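Guanine deaminase (Escherichia coli, PDB 6OHB) catalyses the zinc-dependent hydrolytic deamination of guanine to xanthine and ammonia, the first step of guanine degradation. Local coordinates at residues A[142-147]-A[165-170]; A[160-165]-A[201-206]; A[188-193]-A[227-232]. One frame throughout, in Å; residues are numbered along the deposited sequence.

Interaction 1 (A[142-147]-A[165-170]); sequences GTVHPQ and AGKVMM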
loop_
_atom_site.group_PDB
_atom_site.type_symbol
_atom_site.label_atom_id
_atom_site.label_comp_id
_atom_site.label_asym_id
_atom_site.label_seq_id
_atom_site.Cartn_x
_atom_site.Cartn_y
_atom_site.Cartn_z
ATOM N N GLY A 142 -7.079 4.138 -24.115
ATOM C CA GLY A 142 -8.320 4.854 -24.316
ATOM C C GLY A 142 -9.566 3.992 -24.277
ATOM O O GLY A 142 -9.666 3.026 -23.514
ATOM N N THR A 143 -10.528 4.351 -25.118
ATOM C CA THR A 143 -11.753 3.604 -25.321
ATOM C C THR A 143 -11.689 2.859 -26.647
ATOM O O THR A 143 -10.727 2.966 -27.411
ATOM C CB THR A 143 -12.943 4.566 -25.341
ATOM O OG1 THR A 143 -12.550 5.778 -26.013
ATOM C CG2 THR A 143 -13.390 4.903 -23.938
ATOM N N VAL A 144 -12.733 2.079 -26.919
ATOM C CA VAL A 144 -12.927 1.631 -28.291
ATOM C C VAL A 144 -13.592 2.740 -29.099
ATOM O O VAL A 144 -13.384 2.839 -30.310
ATOM C CB VAL A 144 -13.744 0.331 -28.328
ATOM C CG1 VAL A 144 -13.520 -0.390 -29.641
ATOM C CG2 VAL A 144 -13.373 -0.553 -27.158
ATOM N N HIS A 145 -14.356 3.609 -28.432
ATOM C CA HIS A 145 -15.052 4.724 -29.069
ATOM C C HIS A 145 -14.080 5.870 -29.328
ATOM O O HIS A 145 -13.360 6.278 -28.413
ATOM C CB HIS A 145 -16.192 5.220 -28.190
ATOM C CG HIS A 145 -16.812 4.156 -27.342
ATOM N ND1 HIS A 145 -17.744 3.264 -27.827
ATOM C CD2 HIS A 145 -16.628 3.837 -26.038
ATOM C CE1 HIS A 145 -18.114 2.447 -26.856
ATOM N NE2 HIS A 145 -17.450 2.773 -25.761
ATOM N N PRO A 146 -14.035 6.415 -30.547
ATOM C CA PRO A 146 -13.093 7.515 -30.825
ATOM C C PRO A 146 -13.426 8.809 -30.100
ATOM O O PRO A 146 -12.518 9.619 -29.866
ATOM C CB PRO A 146 -13.199 7.696 -32.349
ATOM C CG PRO A 146 -14.022 6.521 -32.849
ATOM C CD PRO A 146 -14.877 6.097 -31.709
ATOM N N GLN A 147 -14.688 9.018 -29.711
ATOM C CA GLN A 147 -15.066 10.282 -29.089
ATOM C C GLN A 147 -14.442 10.442 -27.707
ATOM O O GLN A 147 -14.062 11.553 -27.316
ATOM C CB GLN A 147 -16.589 10.381 -28.999
ATOM N N ALA A 165 -1.539 8.226 -26.109
ATOM C CA ALA A 165 -2.836 7.591 -25.952
ATOM C C ALA A 165 -3.288 7.069 -27.309
ATOM O O ALA A 165 -2.705 7.386 -28.350
ATOM C CB ALA A 165 -3.859 8.564 -25.360
ATOM N N GLY A 166 -4.338 6.259 -27.287
ATOM C CA GLY A 166 -4.872 5.704 -28.514
ATOM C C GLY A 166 -6.187 5.007 -28.264
ATOM O O GLY A 166 -6.537 4.680 -27.124
ATOM N N LYS A 167 -6.917 4.788 -29.353
ATOM C CA LYS A 167 -8.193 4.087 -29.302
ATOM C C LYS A 167 -7.978 2.585 -29.169
ATOM O O LYS A 167 -7.107 2.007 -29.825
ATOM C CB LYS A 167 -9.008 4.394 -30.556
ATOM C CG LYS A 167 -10.308 3.633 -30.669
ATOM C CD LYS A 167 -10.808 3.635 -32.104
ATOM C CE LYS A 167 -10.880 2.224 -32.665
ATOM N NZ LYS A 167 -11.857 1.385 -31.929
ATOM N N VAL A 168 -8.788 1.951 -28.320
ATOM C CA VAL A 168 -8.712 0.507 -28.148
ATOM C C VAL A 168 -9.248 -0.178 -29.398
ATOM O O VAL A 168 -10.307 0.188 -29.922
ATOM C CB VAL A 168 -9.496 0.068 -26.902
ATOM C CG1 VAL A 168 -9.493 -1.449 -26.783
ATOM C CG2 VAL A 168 -8.920 0.702 -25.652
ATOM N N MET A 169 -8.492 -1.149 -29.907
ATOM C CA MET A 169 -8.921 -1.982 -31.022
ATOM C C MET A 169 -9.333 -3.345 -30.477
ATOM O O MET A 169 -8.499 -4.068 -29.921
ATOM C CB MET A 169 -7.797 -2.115 -32.052
ATOM C CG MET A 169 -7.273 -0.779 -32.570
ATOM S SD MET A 169 -5.838 -0.927 -33.661
ATOM C CE MET A 169 -6.259 -2.392 -34.592
ATOM N N MET A 170 -10.609 -3.693 -30.640
ATOM C CA MET A 170 -11.120 -4.987 -30.183
ATOM C C MET A 170 -12.396 -5.318 -30.946
ATOM O O MET A 170 -13.388 -4.587 -30.839
ATOM C CB MET A 170 -11.368 -4.975 -28.672
ATOM C CG MET A 170 -12.079 -3.733 -28.157
ATOM S SD MET A 170 -12.391 -3.780 -26.379
ATOM C CE MET A 170 -12.908 -5.477 -26.179
#
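Lys167 lays its side chain obliquely across Val144 and grips the backbone there. The chain leaves with CG anti to the backbone N (chi1 175°), then bends at chi3 and chi4. These bends carry NZ back over the loop. NZ donates to Val144 O at 2.7 Å, in the carbonyl plane and on a lone pair. It also bonds Val168 O at 2.8 Å, tilted 24° from the plane of the Val168 carbonyl. Asp180 pairs with the same ammonium in a salt bridge, so the buried charge is probably well balanced.

Val144 divides its two methyls. CG1 lies beside Lys167 NZ and Val168 O, 3.3 Å from each. CG2 packs 3.5 Å from SD of Met170, whose side chain crosses that of Val144 at about a right angle. The same methyl packs on Val168 CB. Met170 also touches Arg209, a probable substrate-binding residue. Gly142 N bonds Gly166 O weakly. Val168 N also faces Thr143 O, but that distance is too short to be reliable.

The contact lies in a beta-alpha-beta unit of the TIM-barrel fold. Segment 142-147 leads from strand 135-141 into helix 146-158, with His145 at the N-cap. Helix 182-196 covers Lys167 through Gln188 and Leu192.

Interaction 2 (A[160-165]-A[201-206]); sequences NMRMIA and RLLYAI
Arg201 and Arg162 cross at about a right angle, just ahead of the parallel pairing of strands 164-169 and 203-208. Arg201 can be followed outward. Its CB lies 3.7 Å from Met161 O and packs over one face of the Arg162 guanidinium. CG stands beside the backbone N, anti to the carbonyl carbon (chi1 -63°), and fits between Asn160 OD1 and Arg162 NH2. CD rests against Asn160, whose amide plane is turned 84° from the Arg201 guanidinium and whose ND2 is hydrogen-bonded to Asp431. A bend at chi3 brings NE within 3.7 Å of Arg162 NE. Beyond it, the guanidinium takes Arg162 CB over one face. NH1 donates to Asn160 O at 2.9 Å, in the carbonyl plane. NH2 forms salt bridges with Glu385 and Asp387. Glu385 also pairs with Arg162 NH2, so the acidic residues probably offset the two close positive charges. The two guanidinium planes are 69° apart.

Past the arginines the chains settle into parallel pairing. Leu203 N donates to Met163 O at 2.9 Å, Ala165 N to Leu203 O at 3.1 Å, and Ala205 N to Ala165 O at 2.8 Å. Ile164 and Leu203 share one face of the sheet. There Ile164 CG1 meets Leu203 CD1, and Ile164 CG2 meets Ala205 CB at 3.7 Å. Ala165 and Tyr204 point to the other face, and the Ala165 carbonyl O lies over the Tyr204 ring, offset toward its rim.

Strands 164-169 and 203-208 are neighbours in the TIM barrel, joined through helix 182-196. Strand 135-141 flanks the first through Ile164, and strand 233-238 flanks the second through Tyr204 and Ile206. Helices 116-132 and 146-158 cover Met163, while Leu202 packs on helix 146-158.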
loop_
_atom_site.group_PDB
_atom_site.type_symbol
_atom_site.label_atom_id
_atom_site.label_comp_id
_atom_site.label_asym_id
_atom_site.label_seq_id
_atom_site.Cartn_x
_atom_site.Cartn_y
_atom_site.Cartn_z
ATOM N N ASN A 160 -1.066 21.487 -22.525
ATOM C CA ASN A 160 0.113 21.106 -23.302
ATOM C C ASN A 160 0.908 19.993 -22.614
ATOM O O ASN A 160 2.138 20.030 -22.511
ATOM C CB ASN A 160 1.000 22.318 -23.586
ATOM C CG ASN A 160 2.022 22.040 -24.671
ATOM O OD1 ASN A 160 1.854 21.125 -25.483
ATOM N ND2 ASN A 160 3.097 22.816 -24.680
ATOM N N MET A 161 0.184 18.973 -22.173
ATOM C CA MET A 161 0.783 17.798 -21.563
ATOM C C MET A 161 1.370 16.893 -22.641
ATOM O O MET A 161 0.849 16.811 -23.758
ATOM C CB MET A 161 -0.281 17.045 -20.761
ATOM C CG MET A 161 0.192 15.824 -20.003
ATOM S SD MET A 161 -1.188 15.088 -19.084
ATOM C CE MET A 161 -0.572 15.160 -17.408
ATOM N N ARG A 162 2.483 16.231 -22.317
ATOM C CA ARG A 162 3.016 15.176 -23.177
ATOM C C ARG A 162 2.403 13.849 -22.746
ATOM O O ARG A 162 2.725 13.323 -21.676
ATOM C CB ARG A 162 4.540 15.106 -23.130
ATOM C CG ARG A 162 5.101 14.112 -24.149
ATOM C CD ARG A 162 6.599 14.274 -24.375
ATOM N NE ARG A 162 6.945 15.508 -25.086
ATOM C CZ ARG A 162 6.959 15.642 -26.411
ATOM N NH1 ARG A 162 6.640 14.620 -27.195
ATOM N NH2 ARG A 162 7.298 16.805 -26.958
ATOM N N MET A 163 1.530 13.305 -23.589
ATOM C CA MET A 163 0.797 12.089 -23.287
ATOM C C MET A 163 0.715 11.227 -24.538
ATOM O O MET A 163 0.480 11.735 -25.637
ATOM C CB MET A 163 -0.618 12.414 -22.779
ATOM C CG MET A 163 -1.591 11.246 -22.839
ATOM S SD MET A 163 -3.256 11.698 -22.328
ATOM C CE MET A 163 -2.977 12.136 -20.612
ATOM N N ILE A 164 0.891 9.924 -24.360
ATOM C CA ILE A 164 0.671 8.951 -25.420
ATOM C C ILE A 164 -0.640 8.234 -25.129
ATOM O O ILE A 164 -0.837 7.704 -24.027
ATOM C CB ILE A 164 1.835 7.950 -25.512
ATOM C CG1 ILE A 164 3.174 8.664 -25.346
ATOM C CG2 ILE A 164 1.774 7.181 -26.830
ATOM C CD1 ILE A 164 4.363 7.726 -25.340
ATOM N N ALA A 165 -1.539 8.226 -26.109
ATOM C CA ALA A 165 -2.836 7.591 -25.952
ATOM C C ALA A 165 -3.288 7.069 -27.309
ATOM O O ALA A 165 -2.705 7.386 -28.350
ATOM C CB ALA A 165 -3.859 8.564 -25.360
ATOM N N ARG A 201 2.556 18.360 -27.856
ATOM C CA ARG A 201 3.348 17.320 -27.222
ATOM C C ARG A 201 2.599 15.994 -27.148
ATOM O O ARG A 201 3.089 15.047 -26.528
ATOM C CB ARG A 201 3.786 17.763 -25.822
ATOM C CG ARG A 201 4.691 18.997 -25.800
ATOM C CD ARG A 201 4.861 19.526 -24.376
ATOM N NE ARG A 201 5.746 18.676 -23.581
ATOM C CZ ARG A 201 5.642 18.490 -22.269
ATOM N NH1 ARG A 201 4.684 19.089 -21.573
ATOM N NH2 ARG A 201 6.499 17.693 -21.648
ATOM N N LEU A 202 1.436 15.903 -27.783
ATOM C CA LEU A 202 0.652 14.680 -27.763
ATOM C C LEU A 202 1.231 13.656 -28.732
ATOM O O LEU A 202 1.887 14.000 -29.721
ATOM C CB LEU A 202 -0.804 14.973 -28.128
ATOM C CG LEU A 202 -1.521 15.970 -27.218
ATOM C CD1 LEU A 202 -2.928 16.244 -27.722
ATOM C CD2 LEU A 202 -1.553 15.458 -25.780
ATOM N N LEU A 203 0.993 12.382 -28.426
ATOM C CA LEU A 203 1.479 11.272 -29.232
ATOM C C LEU A 203 0.428 10.172 -29.243
ATOM O O LEU A 203 -0.318 9.999 -28.274
ATOM C CB LEU A 203 2.810 10.726 -28.694
ATOM C CG LEU A 203 3.963 11.728 -28.572
ATOM C CD1 LEU A 203 5.063 11.206 -27.659
ATOM C CD2 LEU A 203 4.519 12.063 -29.949
ATOM N N TYR A 204 0.372 9.425 -30.343
ATOM C CA TYR A 204 -0.626 8.377 -30.516
ATOM C C TYR A 204 0.012 6.996 -30.416
ATOM O O TYR A 204 1.130 6.778 -30.889
ATOM C CB TYR A 204 -1.365 8.513 -31.853
ATOM C CG TYR A 204 -2.547 7.568 -31.960
ATOM C CD1 TYR A 204 -2.374 6.248 -32.380
ATOM C CD2 TYR A 204 -3.826 7.985 -31.626
ATOM C CE1 TYR A 204 -3.442 5.382 -32.463
ATOM C CE2 TYR A 204 -4.898 7.125 -31.710
ATOM C CZ TYR A 204 -4.700 5.824 -32.126
ATOM O OH TYR A 204 -5.764 4.961 -32.210
ATOM N N ALA A 205 -0.721 6.061 -29.811
ATOM C CA ALA A 205 -0.303 4.671 -29.696
ATOM C C ALA A 205 -1.355 3.773 -30.330
ATOM O O ALA A 205 -2.534 3.857 -29.977
ATOM C CB ALA A 205 -0.088 4.277 -28.235
ATOM N N ILE A 206 -0.934 2.931 -31.275
ATOM C CA ILE A 206 -1.819 1.900 -31.804
ATOM C C ILE A 206 -2.072 0.890 -30.696
ATOM O O ILE A 206 -1.143 0.235 -30.210
ATOM C CB ILE A 206 -1.218 1.227 -33.042
ATOM C CG1 ILE A 206 -1.032 2.243 -34.168
ATOM C CG2 ILE A 206 -2.113 0.085 -33.497
ATOM C CD1 ILE A 206 0.268 2.075 -34.909
#

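Interaction 3 (A[188-193]-A[227-232]); sequences QSKELI and EEYPDT
Glu228 meets Lys190 near the end of helix 216-228. Its OE1 comes within 3.6 Å of Lys190 CE, and the two side chains cross at about a right angle. NZ of Lys190 stays 4.2 Å from Glu228 OE1, beyond a salt bridge, so any attraction is probably modest. The carboxylate has firmer partners in Tyr186, which bonds OE1, and Arg224, which pairs with OE2.

Tyr229, the next residue, leaves helical geometry and carries most of the contact. Its CG lies beside the backbone N (chi1 -57°), which turns the ring toward helix 182-196. Ile193 CG2 sits over the centre of one ring face, in a CH-pi contact 3.9 Å from the centroid and 12° off the normal. Ile193 CD1 reaches CD2 of the same ring. The extended side chain of Lys190 crosses that of Tyr229 at about a right angle, its CE 3.2 Å from Tyr229 OH. That hydroxyl is hydrogen-bonded to Glu194.

In the TIM-barrel fold, these residues join the outer helix 182-196 to the turn that leads from helix 216-228 into strand 233-238. The turn is a type I beta turn from Tyr229 to Thr232. Asp231, within it, forms a salt bridge with Lys198.

Thr232 closes the turn with two bonds to Tyr229 O. Its N donates at 3.1 Å, and its OG1 donates at 2.7 Å in the carbonyl plane. Its CG2 touches Ile193 CG2 at 4.2 Å.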
loop_
_atom_site.group_PDB
_atom_site.type_symbol
_atom_site.label_atom_id
_atom_site.label_comp_id
_atom_site.label_asym_id
_atom_site.label_seq_id
_atom_site.Cartn_x
_atom_site.Cartn_y
_atom_site.Cartn_z
ATOM N N GLN A 188 -10.858 4.533 -37.761
ATOM C CA GLN A 188 -10.939 5.377 -36.572
ATOM C C GLN A 188 -9.554 5.667 -36.003
ATOM O O GLN A 188 -9.258 6.813 -35.633
ATOM C CB GLN A 188 -11.835 4.717 -35.525
ATOM C CG GLN A 188 -13.296 4.631 -35.952
ATOM C CD GLN A 188 -14.147 3.781 -35.025
ATOM O OE1 GLN A 188 -13.637 3.076 -34.149
ATOM N NE2 GLN A 188 -15.457 3.840 -35.219
ATOM N N SER A 189 -8.678 4.656 -35.953
ATOM C CA SER A 189 -7.328 4.903 -35.456
ATOM C C SER A 189 -6.556 5.830 -36.392
ATOM O O SER A 189 -5.785 6.682 -35.932
ATOM C CB SER A 189 -6.583 3.581 -35.266
ATOM O OG SER A 189 -7.235 2.751 -34.317
ATOM N N LYS A 190 -6.773 5.707 -37.707
ATOM C CA LYS A 190 -6.102 6.607 -38.641
ATOM C C LYS A 190 -6.577 8.044 -38.459
ATOM O O LYS A 190 -5.769 8.977 -38.509
ATOM C CB LYS A 190 -6.324 6.154 -40.086
ATOM C CG LYS A 190 -5.343 6.778 -41.075
ATOM C CD LYS A 190 -5.729 6.503 -42.526
ATOM C CE LYS A 190 -4.558 6.779 -43.467
ATOM N NZ LYS A 190 -4.959 6.837 -44.899
ATOM N N GLU A 191 -7.881 8.244 -38.244
ATOM C CA GLU A 191 -8.377 9.600 -38.025
ATOM C C GLU A 191 -7.807 10.193 -36.741
ATOM O O GLU A 191 -7.445 11.377 -36.699
ATOM C CB GLU A 191 -9.903 9.618 -37.982
ATOM C CG GLU A 191 -10.465 10.996 -37.663
ATOM C CD GLU A 191 -11.976 11.050 -37.739
ATOM O OE1 GLU A 191 -12.548 10.403 -38.642
ATOM O OE2 GLU A 191 -12.590 11.739 -36.897
ATOM N N LEU A 192 -7.713 9.384 -35.683
ATOM C CA LEU A 192 -7.137 9.893 -34.442
ATOM C C LEU A 192 -5.651 10.211 -34.606
ATOM O O LEU A 192 -5.161 11.201 -34.047
ATOM C CB LEU A 192 -7.380 8.897 -33.308
ATOM C CG LEU A 192 -8.863 8.825 -32.921
ATOM C CD1 LEU A 192 -9.154 7.621 -32.045
ATOM C CD2 LEU A 192 -9.320 10.114 -32.242
ATOM N N ILE A 193 -4.918 9.388 -35.368
ATOM C CA ILE A 193 -3.513 9.680 -35.655
ATOM C C ILE A 193 -3.391 10.995 -36.412
ATOM O O ILE A 193 -2.531 11.831 -36.106
ATOM C CB ILE A 193 -2.860 8.526 -36.439
ATOM C CG1 ILE A 193 -2.700 7.291 -35.561
ATOM C CG2 ILE A 193 -1.497 8.955 -36.988
ATOM C CD1 ILE A 193 -2.476 6.011 -36.342
ATOM N N GLU A 227 2.814 0.321 -40.060
ATOM C CA GLU A 227 3.649 0.503 -41.245
ATOM C C GLU A 227 3.425 1.863 -41.899
ATOM O O GLU A 227 4.355 2.425 -42.490
ATOM C CB GLU A 227 3.387 -0.619 -42.249
ATOM C CG GLU A 227 4.153 -1.894 -41.951
ATOM C CD GLU A 227 3.517 -3.115 -42.580
ATOM O OE1 GLU A 227 2.717 -2.946 -43.522
ATOM O OE2 GLU A 227 3.824 -4.242 -42.135
ATOM N N GLU A 228 2.204 2.399 -41.824
ATOM C CA GLU A 228 1.929 3.707 -42.415
ATOM C C GLU A 228 2.414 4.856 -41.540
ATOM O O GLU A 228 2.698 5.945 -42.055
ATOM C CB GLU A 228 0.431 3.861 -42.676
ATOM C CG GLU A 228 -0.080 3.068 -43.862
ATOM C CD GLU A 228 -1.589 3.106 -43.972
ATOM O OE1 GLU A 228 -2.203 4.052 -43.433
ATOM O OE2 GLU A 228 -2.160 2.193 -44.602
ATOM N N TYR A 229 2.513 4.647 -40.230
ATOM C CA TYR A 229 2.944 5.682 -39.291
ATOM C C TYR A 229 4.004 5.092 -38.375
ATOM O O TYR A 229 3.733 4.771 -37.212
ATOM C CB TYR A 229 1.757 6.236 -38.508
ATOM C CG TYR A 229 0.692 6.796 -39.411
ATOM C CD1 TYR A 229 0.795 8.084 -39.912
ATOM C CD2 TYR A 229 -0.407 6.033 -39.778
ATOM C CE1 TYR A 229 -0.170 8.602 -40.746
ATOM C CE2 TYR A 229 -1.382 6.544 -40.613
ATOM C CZ TYR A 229 -1.257 7.830 -41.093
ATOM O OH TYR A 229 -2.220 8.351 -41.928
ATOM N N PRO A 230 5.238 4.956 -38.865
ATOM C CA PRO A 230 6.257 4.243 -38.080
ATOM C C PRO A 230 6.641 4.949 -36.794
ATOM O O PRO A 230 7.254 4.315 -35.928
ATOM C CB PRO A 230 7.455 4.157 -39.041
ATOM C CG PRO A 230 6.925 4.550 -40.393
ATOM C CD PRO A 230 5.765 5.449 -40.148
ATOM N N ASP A 231 6.310 6.229 -36.634
ATOM C CA ASP A 231 6.665 6.960 -35.426
ATOM C C ASP A 231 5.516 7.033 -34.424
ATOM O O ASP A 231 5.595 7.802 -33.463
ATOM C CB ASP A 231 7.184 8.363 -35.775
ATOM C CG ASP A 231 6.107 9.286 -36.314
ATOM O OD1 ASP A 231 5.065 8.801 -36.800
ATOM O OD2 ASP A 231 6.315 10.514 -36.260
ATOM N N THR A 232 4.457 6.254 -34.621
ATOM C CA THR A 232 3.473 6.126 -33.561
ATOM C C THR A 232 3.926 5.057 -32.570
ATOM O O THR A 232 4.878 4.306 -32.805
ATOM C CB THR A 232 2.088 5.770 -34.112
ATOM O OG1 THR A 232 2.183 4.614 -34.953
ATOM C CG2 THR A 232 1.495 6.934 -34.888
#

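The three contacts lie 12 to 13 Å apart between centres, in successive parts of the TIM barrel. Interactions 1 and 2 share Ala165 and both use strand 164-169. Interaction 2 pairs the start of that strand with strand 203-208, while interaction 1 lies toward its other end. The side chain of Val168 there is about 9 Å from the zinc ion. Interaction 3 joins helix 182-196 to the end of helix 216-228 and the turn after it. Interaction 1 closes before interaction 3 opens, whereas the segments of interactions 2 and 3 alternate. Tyr204 touches Lys167, Leu192 and Ile193. Through Tyr204 and Lys167 the strand pair, the loop near the zinc end and outer helix 182-196 pack together.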